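Local coordinates for protein poly-beta-hydroxybuterate polymerase (PDB 5T6O) that synthesises polyhydroxybutyrate without a template, probably by acyl transfer, and is represented here by its catalytic domain, which has the alpha/beta hydrolase fold, at residues A[9-14]-A[55-60]; A[49-54]-A[222-227]; A[59-64]-A[346-351]; A[26-31]-A[70-75]. The protein carries 1 engineered substitution. All coordinates share one frame; numbering follows the deposited sequence.

Overall arrangement
From the N terminus, the loop at 9-14 meets 55-60 in contact 1, closing a loop that holds strands 14-19, 23-28, 34-36 and 40-43. Strand 23-28 then pairs with strand 72-77 in contact 4, whose span crosses that of contact 1. Contact 2 starts at 49-54, within both of these loops, and runs out to helix 220-227, so it crosses them both. Contact 3 begins on Ser59 and Ser60, where contact 1 ends, and reaches helix 348-358 near the C terminus; it crosses contacts 2 and 4. Asp54 links contacts 1, 2 and 3, and Tyr50 of contact 2 packs on the strand pair of contact 4.

Contact 1 (A[9-14]-A[55-60]); sequences VAVTEG and LQPESS
Val9 lays its CG1 methyl over the aliphatic part of Gln56, 4.0 Å from Gln56 CG, and the two side chains meet at a slant. With CG1 set beside its own backbone N (chi1 -57°), this branch also grazes Leu55, CG1 to CD1 4.5 Å. Between these side chains the carbonyl of Leu55 is the polar anchor. Its O accepts a hydrogen bond from Ala10 N at 3.0 Å, with the donor in the carbonyl plane and an N-H...O angle of 156°. Val9 CA approaches the same oxygen at 3.0 Å as a CA-H...O contact, so two successive residues grip one acceptor. The contact joins the lead-in to strand 14-19, the first strand of the alpha/beta hydrolase sheet, to the turn that precedes helix 61-67. Ser59 OG steadies that turn by accepting from Gln56 N at 3.0 Å. Farther along, Val11 brings its CG2 branch to the Pro57 ring, 3.7 Å from CG. Thr12 OG1 and Ser60 OG come within 3.6 Å of each other because both are hydrogen-bonded to Asp54 OD1, a carboxylate oxygen that draws the two hydroxyls together from the two segments.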
# COMPACT_ATOMS: atom_id res chain seq x y z
N VAL A 9 -15.05 33.93 -12.58
CA VAL A 9 -13.92 33.04 -12.77
C VAL A 9 -13.40 33.27 -14.18
O VAL A 9 -14.15 33.69 -15.07
CB VAL A 9 -14.26 31.54 -12.52
CG1 VAL A 9 -14.81 31.34 -11.11
CG2 VAL A 9 -15.21 31.01 -13.56
N ALA A 10 -12.10 33.04 -14.36
CA ALA A 10 -11.43 33.25 -15.64
C ALA A 10 -11.56 34.70 -16.11
O ALA A 10 -11.98 34.97 -17.24
CB ALA A 10 -11.95 32.27 -16.70
N VAL A 11 -11.20 35.64 -15.24
CA VAL A 11 -11.42 37.05 -15.52
C VAL A 11 -10.12 37.82 -15.74
O VAL A 11 -10.15 39.05 -15.86
CB VAL A 11 -12.26 37.72 -14.41
CG1 VAL A 11 -13.66 37.11 -14.36
CG2 VAL A 11 -11.56 37.62 -13.05
N THR A 12 -8.98 37.15 -15.85
CA THR A 12 -7.76 37.91 -16.12
C THR A 12 -7.87 38.55 -17.51
O THR A 12 -8.33 37.92 -18.46
CB THR A 12 -6.53 37.03 -16.01
OG1 THR A 12 -6.46 36.50 -14.68
CG2 THR A 12 -5.23 37.84 -16.29
N GLU A 13 -7.49 39.83 -17.60
CA GLU A 13 -7.78 40.60 -18.81
C GLU A 13 -6.91 40.12 -19.98
O GLU A 13 -5.69 39.96 -19.83
CB GLU A 13 -7.56 42.09 -18.56
CG GLU A 13 -7.92 42.99 -19.76
CD GLU A 13 -8.03 44.47 -19.41
OE1 GLU A 13 -7.82 44.83 -18.24
OE2 GLU A 13 -8.31 45.27 -20.34
N GLY A 14 -7.54 39.92 -21.13
CA GLY A 14 -6.82 39.41 -22.29
C GLY A 14 -7.68 39.47 -23.54
O GLY A 14 -8.79 40.01 -23.53
N LEU A 55 -8.47 30.64 -12.14
CA LEU A 55 -9.74 30.34 -11.50
C LEU A 55 -10.40 31.60 -10.96
O LEU A 55 -11.20 32.23 -11.66
CB LEU A 55 -9.53 29.28 -10.40
CG LEU A 55 -10.80 28.63 -9.83
CD1 LEU A 55 -11.72 28.10 -10.94
CD2 LEU A 55 -10.43 27.51 -8.86
N GLN A 56 -10.08 32.01 -9.76
CA GLN A 56 -10.47 33.33 -9.32
C GLN A 56 -9.23 34.22 -9.23
O GLN A 56 -8.10 33.72 -9.27
CB GLN A 56 -11.20 33.26 -7.97
CG GLN A 56 -12.46 32.40 -8.04
CD GLN A 56 -13.23 32.39 -6.75
OE1 GLN A 56 -13.39 31.35 -6.11
NE2 GLN A 56 -13.73 33.56 -6.35
N PRO A 57 -9.39 35.55 -9.16
CA PRO A 57 -8.20 36.41 -9.19
C PRO A 57 -7.16 36.07 -8.14
O PRO A 57 -5.96 36.05 -8.46
CB PRO A 57 -8.80 37.80 -8.98
CG PRO A 57 -10.12 37.71 -9.67
CD PRO A 57 -10.63 36.32 -9.35
N GLU A 58 -7.57 35.78 -6.90
CA GLU A 58 -6.58 35.48 -5.87
C GLU A 58 -5.83 34.19 -6.16
O GLU A 58 -4.65 34.06 -5.81
CB GLU A 58 -7.26 35.39 -4.50
CG GLU A 58 -7.83 36.71 -4.00
N SER A 59 -6.49 33.23 -6.84
CA SER A 59 -5.95 31.90 -7.04
C SER A 59 -5.42 31.68 -8.45
O SER A 59 -5.05 30.55 -8.79
CB SER A 59 -7.03 30.86 -6.76
OG SER A 59 -8.09 31.02 -7.69
N SER A 60 -5.39 32.72 -9.29
CA SER A 60 -5.07 32.54 -10.70
C SER A 60 -3.57 32.37 -10.91
O SER A 60 -2.78 33.26 -10.57
CB SER A 60 -5.58 33.74 -11.50
OG SER A 60 -4.99 33.78 -12.79

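Contact 2 (A[49-54]-A[222-227]); sequences KYYILD and LLFWNG
Trp225, on helix 220-227, is hydrogen-bonded to the segment 49-54 through its indole N-H: NE1 donates to Lys49 O at 2.8 Å, with an angle of 160° at the hydrogen. The oxygen lies close to the indole plane, although the donor is tilted somewhat from the plane of the carbonyl. A water adds a second polar link, accepting from Lys49 N at 2.8 Å and donating to Trp225 O at 2.9 Å, so main chain and side chain of the tryptophan both reach Lys49. The aromatic contacts centre on Tyr51. Its CG sits between the backbone N and the carbonyl carbon (chi1 62°), which swings the ring against the helix. There the edge of Trp225 points at the Tyr51 face in an edge-to-face pair, planes 81° apart, with Trp225 CD1 3.8 Å from Tyr51 CE1. The phenol end goes on to Phe224, where Tyr51 OH lies 3.2 Å from Phe224 CE2. The apolar contact belongs to Ile52: CB stands over the face of the Trp225 five-membered ring, 3.6 Å from its centroid, a CH-pi contact, while CG1, CG2 and CD1 spread over the rest of the indole. Ile309 of helix 308-312 touches both residues. The 3-10 turn 50-53 of the alpha/beta hydrolase domain is thereby joined to helix 220-227. Just beyond that helix, Asp228 takes a salt bridge from Lys49 NZ, which is also hydrogen-bonded to Val385 O, and a hydrogen bond from Tyr51 OH. With its N-H, edge and one face all engaged, the buried indole has little room to rotate.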
# COMPACT_ATOMS: atom_id res chain seq x y z
N LYS A 49 -11.84 22.29 -18.49
CA LYS A 49 -11.42 23.47 -19.24
C LYS A 49 -10.22 24.16 -18.60
O LYS A 49 -9.82 23.87 -17.47
CB LYS A 49 -12.59 24.44 -19.38
CG LYS A 49 -13.72 23.82 -20.21
CD LYS A 49 -15.00 24.63 -20.09
CE LYS A 49 -16.11 23.97 -20.91
NZ LYS A 49 -17.34 24.83 -20.87
N TYR A 50 -9.67 25.13 -19.34
CA TYR A 50 -8.36 25.69 -18.97
C TYR A 50 -8.38 26.46 -17.66
O TYR A 50 -7.33 26.61 -17.04
CB TYR A 50 -7.85 26.62 -20.07
CG TYR A 50 -8.45 28.01 -20.07
CD1 TYR A 50 -7.94 29.02 -19.24
CD2 TYR A 50 -9.49 28.34 -20.93
CE1 TYR A 50 -8.48 30.28 -19.24
CE2 TYR A 50 -10.04 29.60 -20.94
CZ TYR A 50 -9.52 30.57 -20.10
OH TYR A 50 -10.06 31.83 -20.12
N TYR A 51 -9.54 26.97 -17.25
CA TYR A 51 -9.56 28.04 -16.26
C TYR A 51 -9.29 27.55 -14.84
O TYR A 51 -9.29 28.37 -13.92
CB TYR A 51 -10.88 28.81 -16.33
CG TYR A 51 -12.13 28.01 -16.03
CD1 TYR A 51 -12.57 27.84 -14.72
CD2 TYR A 51 -12.91 27.51 -17.07
CE1 TYR A 51 -13.72 27.14 -14.44
CE2 TYR A 51 -14.09 26.80 -16.79
CZ TYR A 51 -14.48 26.62 -15.48
OH TYR A 51 -15.63 25.92 -15.19
N ILE A 52 -9.03 26.25 -14.65
CA ILE A 52 -8.38 25.85 -13.40
C ILE A 52 -7.09 26.64 -13.22
O ILE A 52 -6.67 26.90 -12.08
CB ILE A 52 -8.13 24.32 -13.37
CG1 ILE A 52 -7.67 23.86 -11.98
CG2 ILE A 52 -7.09 23.91 -14.43
CD1 ILE A 52 -8.61 24.25 -10.86
N LEU A 53 -6.47 27.07 -14.31
CA LEU A 53 -5.24 27.87 -14.27
C LEU A 53 -5.50 29.36 -14.15
O LEU A 53 -4.54 30.12 -13.99
CB LEU A 53 -4.40 27.62 -15.52
CG LEU A 53 -3.97 26.16 -15.72
CD1 LEU A 53 -3.15 26.03 -16.97
CD2 LEU A 53 -3.19 25.69 -14.50
N ASP A 54 -6.75 29.80 -14.25
CA ASP A 54 -7.11 31.22 -14.08
C ASP A 54 -8.44 31.27 -13.32
O ASP A 54 -9.43 31.83 -13.78
CB ASP A 54 -7.22 31.93 -15.43
CG ASP A 54 -7.57 33.42 -15.29
OD1 ASP A 54 -7.19 34.03 -14.28
OD2 ASP A 54 -8.25 33.97 -16.19
N LEU A 222 -13.63 24.51 -7.14
CA LEU A 222 -13.11 23.28 -7.72
C LEU A 222 -14.24 22.42 -8.27
O LEU A 222 -14.15 21.90 -9.39
CB LEU A 222 -12.30 22.50 -6.68
CG LEU A 222 -11.58 21.21 -7.10
CD1 LEU A 222 -10.47 20.93 -6.10
CD2 LEU A 222 -12.52 20.03 -7.14
N LEU A 223 -15.31 22.25 -7.49
CA LEU A 223 -16.41 21.40 -7.95
C LEU A 223 -17.09 22.00 -9.18
O LEU A 223 -17.50 21.28 -10.09
CB LEU A 223 -17.41 21.20 -6.82
CG LEU A 223 -16.86 20.41 -5.61
CD1 LEU A 223 -17.90 20.32 -4.50
CD2 LEU A 223 -16.46 19.03 -6.06
N PHE A 224 -17.20 23.33 -9.23
CA PHE A 224 -17.75 23.97 -10.42
C PHE A 224 -16.90 23.68 -11.65
O PHE A 224 -17.43 23.28 -12.70
CB PHE A 224 -17.87 25.48 -10.20
CG PHE A 224 -18.17 26.25 -11.45
CD1 PHE A 224 -19.47 26.28 -11.97
CD2 PHE A 224 -17.17 26.95 -12.12
CE1 PHE A 224 -19.75 26.98 -13.12
CE2 PHE A 224 -17.46 27.66 -13.28
CZ PHE A 224 -18.75 27.68 -13.77
N TRP A 225 -15.58 23.87 -11.54
CA TRP A 225 -14.68 23.56 -12.65
C TRP A 225 -14.78 22.10 -13.04
O TRP A 225 -14.92 21.77 -14.22
CB TRP A 225 -13.24 23.91 -12.26
CG TRP A 225 -12.23 23.35 -13.21
CD1 TRP A 225 -11.97 23.78 -14.49
CD2 TRP A 225 -11.35 22.24 -12.97
NE1 TRP A 225 -10.99 23.00 -15.06
CE2 TRP A 225 -10.59 22.06 -14.15
CE3 TRP A 225 -11.13 21.38 -11.88
CZ2 TRP A 225 -9.60 21.07 -14.25
CZ3 TRP A 225 -10.17 20.38 -11.99
CH2 TRP A 225 -9.41 20.24 -13.17
N ASN A 226 -14.71 21.20 -12.06
CA ASN A 226 -14.80 19.78 -12.40
C ASN A 226 -16.14 19.44 -13.04
O ASN A 226 -16.20 18.56 -13.91
CB ASN A 226 -14.57 18.93 -11.15
CG ASN A 226 -14.54 17.46 -11.46
OD1 ASN A 226 -13.55 16.94 -11.98
ND2 ASN A 226 -15.63 16.77 -11.12
N GLY A 227 -17.21 20.10 -12.61
CA GLY A 227 -18.53 19.82 -13.15
C GLY A 227 -18.78 20.40 -14.53
O GLY A 227 -19.73 20.00 -15.19
O HOH W 1 -14.01 22.74 -16.82

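Contact 3 (A[59-64]-A[346-351]); sequences SSLVRH and SWWPDW
Leu61 and His64 pack on the indole of Trp348 in an apolar and aromatic contact between the first turns of two helices of the alpha/beta hydrolase fold. Helix 61-67 is the connection in the beta-alpha-beta crossover from strand 40-43 to its parallel neighbour 72-77, and helix 348-358 follows the edge strand 341-344. Leu61 holds CG anti to its backbone N (chi1 -177°), which carries CD1 out over the centre of the Trp348 six-membered ring, 3.6 Å from the centroid in a CH-pi contact. The same methyl reaches Trp351, with CD1 4.0 Å from CZ3, so one branch serves two indoles. His64 stands one helical turn on. Trp348 CE3 lies over a face of the imidazole, 3.6 Å from His64 CG, and the two rings meet obliquely with planes 55° apart. At the far rim of the indole, Ser59 O lies near the ring plane, 3.9 Å from Trp348 CH2. The polar edge of Trp348 is bonded elsewhere, NE1 to Val312 O, which helps fix the buried indole's rotation; Trp351 NE1 is likewise bonded to Thr144 OG1. Both helices have serine caps at their starts: Ser346 OG accepts from Trp348 N at 2.8 Å, and Ser60 OG, itself hydrogen-bonded to Asp54 OD1, accepts from Arg63 N, also at 2.8 Å.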
# COMPACT_ATOMS: atom_id res chain seq x y z
N SER A 59 -6.49 33.23 -6.84
CA SER A 59 -5.95 31.90 -7.04
C SER A 59 -5.42 31.68 -8.45
O SER A 59 -5.05 30.55 -8.79
CB SER A 59 -7.03 30.86 -6.76
OG SER A 59 -8.09 31.02 -7.69
N SER A 60 -5.39 32.72 -9.29
CA SER A 60 -5.07 32.54 -10.70
C SER A 60 -3.57 32.37 -10.91
O SER A 60 -2.78 33.26 -10.57
CB SER A 60 -5.58 33.74 -11.50
OG SER A 60 -4.99 33.78 -12.79
N LEU A 61 -3.17 31.25 -11.52
CA LEU A 61 -1.78 31.11 -11.93
C LEU A 61 -1.45 32.04 -13.08
O LEU A 61 -0.36 32.62 -13.13
CB LEU A 61 -1.48 29.65 -12.30
CG LEU A 61 -0.03 29.38 -12.67
CD1 LEU A 61 0.87 29.44 -11.44
CD2 LEU A 61 0.09 28.04 -13.41
N VAL A 62 -2.39 32.21 -14.03
CA VAL A 62 -2.15 33.13 -15.13
C VAL A 62 -1.84 34.52 -14.60
O VAL A 62 -0.82 35.13 -14.96
CB VAL A 62 -3.34 33.16 -16.10
CG1 VAL A 62 -3.18 34.31 -17.06
CG2 VAL A 62 -3.44 31.83 -16.87
N ARG A 63 -2.72 35.06 -13.75
CA ARG A 63 -2.50 36.42 -13.27
C ARG A 63 -1.18 36.53 -12.52
O ARG A 63 -0.46 37.52 -12.66
CB ARG A 63 -3.66 36.87 -12.38
CG ARG A 63 -3.60 38.37 -12.03
CD ARG A 63 -4.61 38.72 -10.93
NE ARG A 63 -4.34 37.98 -9.70
CZ ARG A 63 -3.52 38.40 -8.74
NH1 ARG A 63 -2.89 39.56 -8.86
NH2 ARG A 63 -3.32 37.66 -7.65
N HIS A 64 -0.84 35.51 -11.73
CA HIS A 64 0.41 35.57 -11.00
C HIS A 64 1.61 35.66 -11.94
O HIS A 64 2.55 36.43 -11.70
CB HIS A 64 0.53 34.35 -10.09
CG HIS A 64 1.76 34.37 -9.23
ND1 HIS A 64 1.84 35.08 -8.06
CD2 HIS A 64 2.97 33.79 -9.40
CE1 HIS A 64 3.04 34.94 -7.54
NE2 HIS A 64 3.75 34.15 -8.33
N SER A 346 4.40 28.29 -0.61
CA SER A 346 4.15 27.93 -2.00
C SER A 346 5.44 27.63 -2.76
O SER A 346 6.49 28.23 -2.51
CB SER A 346 3.41 29.08 -2.70
OG SER A 346 3.34 28.84 -4.10
N TRP A 347 5.33 26.70 -3.72
CA TRP A 347 6.39 26.45 -4.68
C TRP A 347 6.39 27.45 -5.84
O TRP A 347 7.33 27.44 -6.63
CB TRP A 347 6.26 25.02 -5.24
CG TRP A 347 4.95 24.78 -5.96
CD1 TRP A 347 3.77 24.36 -5.41
CD2 TRP A 347 4.69 24.99 -7.36
NE1 TRP A 347 2.79 24.28 -6.38
CE2 TRP A 347 3.33 24.67 -7.58
CE3 TRP A 347 5.46 25.42 -8.44
CZ2 TRP A 347 2.73 24.76 -8.85
CZ3 TRP A 347 4.88 25.51 -9.69
CH2 TRP A 347 3.52 25.18 -9.89
N TRP A 348 5.37 28.31 -5.96
CA TRP A 348 5.32 29.20 -7.11
C TRP A 348 6.55 30.10 -7.20
O TRP A 348 7.08 30.24 -8.32
CB TRP A 348 4.04 30.06 -7.10
CG TRP A 348 2.77 29.31 -7.38
CD1 TRP A 348 2.60 27.96 -7.45
CD2 TRP A 348 1.49 29.89 -7.67
NE1 TRP A 348 1.28 27.66 -7.73
CE2 TRP A 348 0.58 28.83 -7.86
CE3 TRP A 348 1.03 31.21 -7.75
CZ2 TRP A 348 -0.76 29.05 -8.16
CZ3 TRP A 348 -0.31 31.43 -8.04
CH2 TRP A 348 -1.19 30.35 -8.25
N PRO A 349 7.05 30.71 -6.12
CA PRO A 349 8.28 31.52 -6.26
C PRO A 349 9.48 30.73 -6.74
O PRO A 349 10.32 31.28 -7.46
CB PRO A 349 8.50 32.07 -4.84
CG PRO A 349 7.13 32.13 -4.25
CD PRO A 349 6.45 30.89 -4.78
N ASP A 350 9.59 29.45 -6.36
CA ASP A 350 10.67 28.62 -6.86
C ASP A 350 10.59 28.50 -8.37
O ASP A 350 11.59 28.67 -9.09
CB ASP A 350 10.61 27.24 -6.22
CG ASP A 350 11.77 26.34 -6.64
OD1 ASP A 350 11.69 25.72 -7.72
OD2 ASP A 350 12.76 26.27 -5.88
N TRP A 351 9.39 28.21 -8.88
CA TRP A 351 9.20 28.06 -10.31
C TRP A 351 9.39 29.38 -11.06
O TRP A 351 10.06 29.42 -12.10
CB TRP A 351 7.82 27.47 -10.60
CG TRP A 351 7.53 27.48 -12.06
CD1 TRP A 351 8.27 26.89 -13.03
CD2 TRP A 351 6.44 28.14 -12.72
NE1 TRP A 351 7.71 27.14 -14.27
CE2 TRP A 351 6.57 27.89 -14.10
CE3 TRP A 351 5.36 28.91 -12.27
CZ2 TRP A 351 5.68 28.40 -15.05
CZ3 TRP A 351 4.45 29.39 -13.22
CH2 TRP A 351 4.62 29.14 -14.58

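Contact 4 (A[26-31]-A[70-75]); sequences LQYKPL and HTVFLV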
# COMPACT_ATOMS: atom_id res chain seq x y z
N LEU A 26 -5.38 32.58 -26.35
CA LEU A 26 -5.52 33.80 -25.56
C LEU A 26 -4.15 34.43 -25.34
O LEU A 26 -3.14 33.73 -25.20
CB LEU A 26 -6.15 33.52 -24.19
CG LEU A 26 -7.45 32.70 -24.15
CD1 LEU A 26 -8.05 32.71 -22.74
CD2 LEU A 26 -8.44 33.20 -25.15
N GLN A 27 -4.12 35.76 -25.31
CA GLN A 27 -2.95 36.53 -24.90
C GLN A 27 -3.41 37.51 -23.83
O GLN A 27 -4.39 38.22 -24.04
CB GLN A 27 -2.31 37.30 -26.06
CG GLN A 27 -1.08 38.11 -25.63
CD GLN A 27 -0.44 38.90 -26.77
OE1 GLN A 27 0.47 39.71 -26.56
NE2 GLN A 27 -0.93 38.68 -27.98
N TYR A 28 -2.72 37.53 -22.69
CA TYR A 28 -3.18 38.36 -21.59
C TYR A 28 -2.57 39.76 -21.63
O TYR A 28 -1.44 39.95 -22.10
CB TYR A 28 -2.89 37.67 -20.26
CG TYR A 28 -3.77 36.45 -20.13
CD1 TYR A 28 -5.09 36.57 -19.69
CD2 TYR A 28 -3.31 35.19 -20.49
CE1 TYR A 28 -5.92 35.46 -19.59
CE2 TYR A 28 -4.14 34.07 -20.41
CZ TYR A 28 -5.44 34.21 -19.95
OH TYR A 28 -6.25 33.11 -19.85
N LYS A 29 -3.34 40.74 -21.16
CA LYS A 29 -2.88 42.12 -21.10
C LYS A 29 -1.73 42.24 -20.10
O LYS A 29 -1.80 41.69 -19.00
CB LYS A 29 -4.02 43.05 -20.68
CG LYS A 29 -3.68 44.54 -20.71
CD LYS A 29 -4.84 45.38 -20.21
CE LYS A 29 -4.43 46.83 -19.92
N PRO A 30 -0.66 42.97 -20.44
CA PRO A 30 0.42 43.19 -19.48
C PRO A 30 -0.09 43.88 -18.23
O PRO A 30 -0.97 44.74 -18.30
CB PRO A 30 1.41 44.08 -20.24
CG PRO A 30 1.05 43.94 -21.67
CD PRO A 30 -0.40 43.63 -21.73
N LEU A 31 0.47 43.50 -17.09
CA LEU A 31 0.21 44.17 -15.82
C LEU A 31 1.47 44.83 -15.28
O LEU A 31 1.46 45.36 -14.16
CB LEU A 31 -0.35 43.18 -14.80
CG LEU A 31 -1.67 42.52 -15.25
CD1 LEU A 31 -2.07 41.40 -14.31
CD2 LEU A 31 -2.76 43.59 -15.33
N HIS A 70 5.89 38.18 -17.27
CA HIS A 70 5.93 37.37 -18.48
C HIS A 70 4.70 37.65 -19.33
O HIS A 70 3.60 37.83 -18.81
CB HIS A 70 5.99 35.88 -18.15
CG HIS A 70 7.17 35.49 -17.32
ND1 HIS A 70 8.30 34.89 -17.86
CD2 HIS A 70 7.42 35.64 -16.00
CE1 HIS A 70 9.17 34.66 -16.89
NE2 HIS A 70 8.66 35.11 -15.76
N THR A 71 4.92 37.70 -20.64
CA THR A 71 3.82 37.62 -21.60
C THR A 71 3.28 36.20 -21.60
O THR A 71 4.04 35.25 -21.80
CB THR A 71 4.31 38.01 -22.99
OG1 THR A 71 4.93 39.30 -22.94
CG2 THR A 71 3.15 38.00 -24.01
N VAL A 72 1.98 36.04 -21.36
CA VAL A 72 1.37 34.72 -21.26
C VAL A 72 0.40 34.53 -22.42
O VAL A 72 -0.49 35.37 -22.64
CB VAL A 72 0.65 34.53 -19.91
CG1 VAL A 72 -0.09 33.18 -19.88
CG2 VAL A 72 1.65 34.60 -18.75
N PHE A 73 0.57 33.43 -23.15
CA PHE A 73 -0.40 32.93 -24.12
C PHE A 73 -0.99 31.64 -23.57
O PHE A 73 -0.35 30.95 -22.77
CB PHE A 73 0.25 32.64 -25.47
CG PHE A 73 0.79 33.85 -26.18
CD1 PHE A 73 0.01 34.55 -27.08
CD2 PHE A 73 2.11 34.24 -26.00
CE1 PHE A 73 0.52 35.65 -27.78
CE2 PHE A 73 2.63 35.35 -26.68
CZ PHE A 73 1.83 36.05 -27.57
N LEU A 74 -2.21 31.31 -23.98
CA LEU A 74 -2.85 30.13 -23.41
C LEU A 74 -3.78 29.49 -24.43
O LEU A 74 -4.51 30.17 -25.16
CB LEU A 74 -3.62 30.48 -22.12
CG LEU A 74 -4.42 29.37 -21.42
CD1 LEU A 74 -4.41 29.61 -19.90
CD2 LEU A 74 -5.88 29.33 -21.93
N VAL A 75 -3.77 28.16 -24.45
CA VAL A 75 -4.63 27.37 -25.31
C VAL A 75 -5.97 27.14 -24.61
O VAL A 75 -6.04 26.44 -23.60
CB VAL A 75 -3.97 26.03 -25.65
CG1 VAL A 75 -4.93 25.13 -26.41
CG2 VAL A 75 -2.69 26.27 -26.44
O HOH W 2 0.61 38.54 -20.74
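Leu26 and Leu74 form a hydrogen-bonded pair where strand 23-28 runs antiparallel to strand 72-77, the second-strand reversal characteristic of the alpha/beta hydrolase sheet. Leu26 N donates to Leu74 O at 2.8 Å, and Leu74 N returns the bond to Leu26 O at 2.9 Å. Next in line Tyr28 N donates to Val72 O at 3.1 Å, nearly straight onto the end of the carbonyl. Between these bonds lies the non-hydrogen-bonded pair Gln27 and Phe73. The Gln27 chain is fully extended (chi1 180°) and runs alongside the phenylalanine ring, its CG 3.6 Å from Phe73 CE1. On the opposite face of the sheet the leucines lie side by side, and Tyr28 turns its ring edge to Leu74, CE2 4.0 Å from Leu74 CB, while its CD2 also touches Val72 CG1 at 3.8 Å. Helices back the two faces: Val62 of helix 61-67 packs on Tyr28, while Ile107 of helix 89-108 touches both Gln27 and Phe73. Tyr50 also rests on the two leucines. At Tyr28 and Val72 the strands splay enough for a water to complete the ladder, donating to Tyr28 O at 2.8 Å and accepting from Val72 N at 2.9 Å.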